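Local coordinates for glutathione S-transferase (Bombyx mori, PDB 4E8H), which binds glutathione and probably catalyses its transfer to electrophilic compounds, working as a homodimer, at residues Pro16-Val27 against Val160-Asn171. Sequence-based numbering, arbitrary orientation.
With GSH (glutathione), chain F.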
# COMPACT_ATOMS: atom_id res chain seq x y z
N PRO B 16 -12.52 -9.25 -2.76
CA PRO B 16 -12.52 -7.79 -2.56
C PRO B 16 -11.60 -6.99 -3.50
O PRO B 16 -12.06 -6.03 -4.11
CB PRO B 16 -12.13 -7.63 -1.09
CG PRO B 16 -12.59 -8.89 -0.44
CD PRO B 16 -12.40 -9.97 -1.47
N PRO B 17 -10.30 -7.38 -3.63
CA PRO B 17 -9.45 -6.64 -4.57
C PRO B 17 -9.91 -6.70 -6.03
O PRO B 17 -9.81 -5.70 -6.73
CB PRO B 17 -8.07 -7.30 -4.39
CG PRO B 17 -8.34 -8.61 -3.77
CD PRO B 17 -9.52 -8.39 -2.88
N CYS B 18 -10.42 -7.86 -6.47
CA CYS B 18 -10.98 -7.97 -7.82
C CYS B 18 -12.14 -7.00 -8.03
O CYS B 18 -12.23 -6.34 -9.07
CB CYS B 18 -11.42 -9.41 -8.12
SG CYS B 18 -10.06 -10.61 -8.16
N ARG B 19 -13.01 -6.89 -7.03
CA ARG B 19 -14.18 -6.02 -7.08
C ARG B 19 -13.83 -4.53 -7.18
O ARG B 19 -14.51 -3.78 -7.88
CB ARG B 19 -15.10 -6.30 -5.89
CG ARG B 19 -15.88 -7.60 -6.02
CD ARG B 19 -16.22 -8.21 -4.66
NE ARG B 19 -16.89 -7.26 -3.78
CZ ARG B 19 -17.13 -7.48 -2.49
NH1 ARG B 19 -16.76 -8.61 -1.91
NH2 ARG B 19 -17.74 -6.55 -1.76
N ALA B 20 -12.78 -4.11 -6.48
CA ALA B 20 -12.29 -2.73 -6.57
C ALA B 20 -11.81 -2.41 -7.99
O ALA B 20 -12.10 -1.34 -8.52
CB ALA B 20 -11.17 -2.49 -5.56
N VAL B 21 -11.08 -3.35 -8.59
CA VAL B 21 -10.60 -3.19 -9.97
C VAL B 21 -11.77 -3.12 -10.96
O VAL B 21 -11.80 -2.24 -11.82
CB VAL B 21 -9.61 -4.32 -10.38
CG1 VAL B 21 -9.27 -4.22 -11.87
CG2 VAL B 21 -8.35 -4.26 -9.54
N MET B 22 -12.73 -4.04 -10.82
CA MET B 22 -13.86 -4.14 -11.75
C MET B 22 -14.72 -2.88 -11.78
O MET B 22 -15.15 -2.45 -12.84
CB MET B 22 -14.71 -5.38 -11.43
CG MET B 22 -14.04 -6.70 -11.77
SD MET B 22 -14.76 -8.12 -10.92
CE MET B 22 -16.15 -8.49 -11.99
N MET B 23 -14.96 -2.30 -10.61
CA MET B 23 -15.71 -1.04 -10.52
C MET B 23 -14.91 0.15 -11.05
O MET B 23 -15.49 1.06 -11.64
CB MET B 23 -16.18 -0.77 -9.08
CG MET B 23 -17.36 -1.64 -8.64
SD MET B 23 -18.09 -1.12 -7.06
CE MET B 23 -16.76 -1.46 -5.91
N THR B 24 -13.60 0.14 -10.85
CA THR B 24 -12.74 1.20 -11.40
C THR B 24 -12.78 1.19 -12.93
O THR B 24 -12.89 2.24 -13.56
CB THR B 24 -11.27 1.08 -10.91
OG1 THR B 24 -11.25 1.17 -9.48
CG2 THR B 24 -10.41 2.21 -11.49
N ALA B 25 -12.72 -0.01 -13.51
CA ALA B 25 -12.80 -0.18 -14.97
C ALA B 25 -14.14 0.27 -15.54
O ALA B 25 -14.19 0.83 -16.64
CB ALA B 25 -12.52 -1.63 -15.35
N ARG B 26 -15.23 0.03 -14.81
CA ARG B 26 -16.56 0.48 -15.24
C ARG B 26 -16.66 2.00 -15.28
O ARG B 26 -17.15 2.57 -16.26
CB ARG B 26 -17.66 -0.12 -14.36
CG ARG B 26 -17.88 -1.61 -14.56
CD ARG B 26 -18.60 -1.91 -15.86
NE ARG B 26 -19.99 -1.46 -15.83
CZ ARG B 26 -21.02 -2.20 -15.43
NH1 ARG B 26 -20.83 -3.45 -15.04
NH2 ARG B 26 -22.24 -1.69 -15.44
N VAL B 27 -16.18 2.66 -14.22
CA VAL B 27 -16.19 4.13 -14.13
C VAL B 27 -15.38 4.76 -15.27
O VAL B 27 -15.73 5.82 -15.78
CB VAL B 27 -15.71 4.63 -12.74
CG1 VAL B 27 -15.57 6.15 -12.71
CG2 VAL B 27 -16.67 4.18 -11.65
N VAL B 160 -10.16 6.74 -6.84
CA VAL B 160 -9.91 5.30 -6.71
C VAL B 160 -9.88 4.86 -5.24
O VAL B 160 -10.22 3.72 -4.92
CB VAL B 160 -8.61 4.84 -7.43
CG1 VAL B 160 -8.77 4.95 -8.94
CG2 VAL B 160 -7.39 5.64 -6.95
N ALA B 161 -9.49 5.79 -4.35
CA ALA B 161 -9.47 5.53 -2.92
C ALA B 161 -10.87 5.22 -2.36
O ALA B 161 -11.01 4.28 -1.58
CB ALA B 161 -8.83 6.69 -2.17
N ASP B 162 -11.88 5.98 -2.78
CA ASP B 162 -13.27 5.70 -2.41
C ASP B 162 -13.74 4.34 -2.91
O ASP B 162 -14.44 3.62 -2.20
CB ASP B 162 -14.22 6.77 -2.96
CG ASP B 162 -13.91 8.15 -2.45
OD1 ASP B 162 -14.30 8.48 -1.32
OD2 ASP B 162 -13.27 8.92 -3.20
N ILE B 163 -13.34 4.00 -4.13
CA ILE B 163 -13.77 2.75 -4.77
C ILE B 163 -13.25 1.51 -4.03
O ILE B 163 -14.01 0.57 -3.80
CB ILE B 163 -13.41 2.72 -6.29
CG1 ILE B 163 -14.09 3.90 -7.02
CG2 ILE B 163 -13.82 1.39 -6.93
CD1 ILE B 163 -13.79 4.00 -8.52
N THR B 164 -11.97 1.50 -3.65
CA THR B 164 -11.42 0.34 -2.93
C THR B 164 -11.89 0.24 -1.47
O THR B 164 -12.16 -0.85 -0.97
CB THR B 164 -9.87 0.23 -3.04
OG1 THR B 164 -9.41 -0.90 -2.28
CG2 THR B 164 -9.18 1.50 -2.55
N ILE B 165 -11.99 1.40 -0.81
CA ILE B 165 -12.48 1.47 0.57
C ILE B 165 -13.95 1.01 0.66
O ILE B 165 -14.32 0.28 1.58
CB ILE B 165 -12.25 2.88 1.19
CG1 ILE B 165 -10.75 3.08 1.48
CG2 ILE B 165 -13.07 3.07 2.46
CD1 ILE B 165 -10.34 4.53 1.76
N VAL B 166 -14.77 1.42 -0.32
CA VAL B 166 -16.20 1.08 -0.33
C VAL B 166 -16.47 -0.44 -0.39
O VAL B 166 -17.49 -0.90 0.10
CB VAL B 166 -17.00 1.86 -1.42
CG1 VAL B 166 -17.01 1.13 -2.76
CG2 VAL B 166 -18.43 2.13 -0.95
N VAL B 167 -15.54 -1.19 -0.99
CA VAL B 167 -15.66 -2.65 -1.03
C VAL B 167 -15.73 -3.22 0.39
O VAL B 167 -16.57 -4.08 0.69
CB VAL B 167 -14.49 -3.31 -1.83
CG1 VAL B 167 -14.54 -4.83 -1.71
CG2 VAL B 167 -14.55 -2.90 -3.30
N THR B 168 -14.85 -2.72 1.27
CA THR B 168 -14.78 -3.16 2.66
C THR B 168 -16.04 -2.78 3.43
O THR B 168 -16.55 -3.58 4.23
CB THR B 168 -13.52 -2.58 3.34
OG1 THR B 168 -12.36 -3.20 2.78
CG2 THR B 168 -13.53 -2.83 4.85
N ILE B 169 -16.54 -1.58 3.19
CA ILE B 169 -17.75 -1.10 3.84
C ILE B 169 -18.96 -1.89 3.33
O ILE B 169 -19.85 -2.22 4.12
CB ILE B 169 -17.93 0.44 3.67
CG1 ILE B 169 -16.69 1.19 4.21
CG2 ILE B 169 -19.20 0.94 4.35
CD1 ILE B 169 -16.30 0.87 5.66
N THR B 170 -18.97 -2.21 2.04
CA THR B 170 -20.00 -3.09 1.47
C THR B 170 -19.97 -4.47 2.15
O THR B 170 -21.03 -4.99 2.51
CB THR B 170 -19.86 -3.23 -0.06
OG1 THR B 170 -19.95 -1.94 -0.68
CG2 THR B 170 -20.96 -4.13 -0.63
N ASN B 171 -18.78 -5.03 2.33
CA ASN B 171 -18.66 -6.34 2.97
C ASN B 171 -19.20 -6.37 4.40
O ASN B 171 -20.01 -7.23 4.74
CB ASN B 171 -17.22 -6.85 2.94
CG ASN B 171 -16.81 -7.36 1.57
OD1 ASN B 171 -17.63 -7.87 0.80
ND2 ASN B 171 -15.53 -7.21 1.25
N1 GSH F . -2.92 -7.02 -1.88
CA1 GSH F . -3.44 -7.81 -2.98
C1 GSH F . -4.25 -6.93 -3.88
O11 GSH F . -4.74 -5.86 -3.45
O12 GSH F . -4.45 -7.25 -5.08
CB1 GSH F . -4.31 -8.95 -2.43
CG1 GSH F . -4.35 -10.13 -3.40
CD1 GSH F . -4.76 -11.40 -2.69
OE1 GSH F . -4.20 -11.75 -1.45
N2 GSH F . -5.66 -12.17 -3.31
CA2 GSH F . -6.05 -13.47 -2.78
C2 GSH F . -5.25 -14.56 -3.43
O2 GSH F . -4.83 -14.39 -4.76
CB2 GSH F . -7.54 -13.70 -3.04
SG2 GSH F . -8.59 -12.53 -2.15
N3 GSH F . -4.98 -15.65 -2.70
CA3 GSH F . -4.36 -16.83 -3.28
C3 GSH F . -2.85 -16.79 -3.19
O31 GSH F . -2.26 -15.73 -2.90
O32 GSH F . -2.17 -17.82 -3.41
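R19 and N171 make the polar link between helices 16-27 and 160-171. NH1 and NH2 of R19 both donate to OD1 of N171, each at 2.9 Å. The oxygen lies in the guanidinium plane, at its edge. NH1 uses a lone pair of OD1, while NH2 stands above the carbonyl plane. The amide plane stands nearly square to the guanidinium, 84° apart. The bend at chi3 (53°) turns the guanidinium toward N171 OD1. V167 CG1 lies over one guanidinium face, near its rim. NH2 also forms a salt bridge with D205 of helix 201-213, and NH1 hydrogen-bonds to P14 O. A leucine in place of R19 would probably leave N171 OD1 and the D205 carboxylate without this shared partner.

The rest is mainly apolar. V167 is a knob among P16, R19, A20 and M23; its CG2 meets M23 CE at 3.7 Å. I163 is the second knob, set among A20, M23, T24 and V27. Its CB comes near T24 OG1. CG2, anti to the backbone N (chi1 -59° for CG1), lies 3.6 Å from both A20 O and T24 OG1 and touches M23 CB. CG1 carries the chain on to CD1, which sits 3.9 Å from T24 OG1 and reaches V27 CG2.

T24 OG1 donates to A20 O, which also accepts T24 N from the opposite face. Between the knobs, A20 CB rests on T164 CA at 3.9 Å, the small residue allowing close backbones. The helix axes approach to 8.7 Å. P17, on helix 16-27, lines the glutathione pocket. This is the buried interdomain interface of the glutathione transferase fold: the first helix of the thioredoxin-like domain packs on a core helix of the all-helical C-terminal domain.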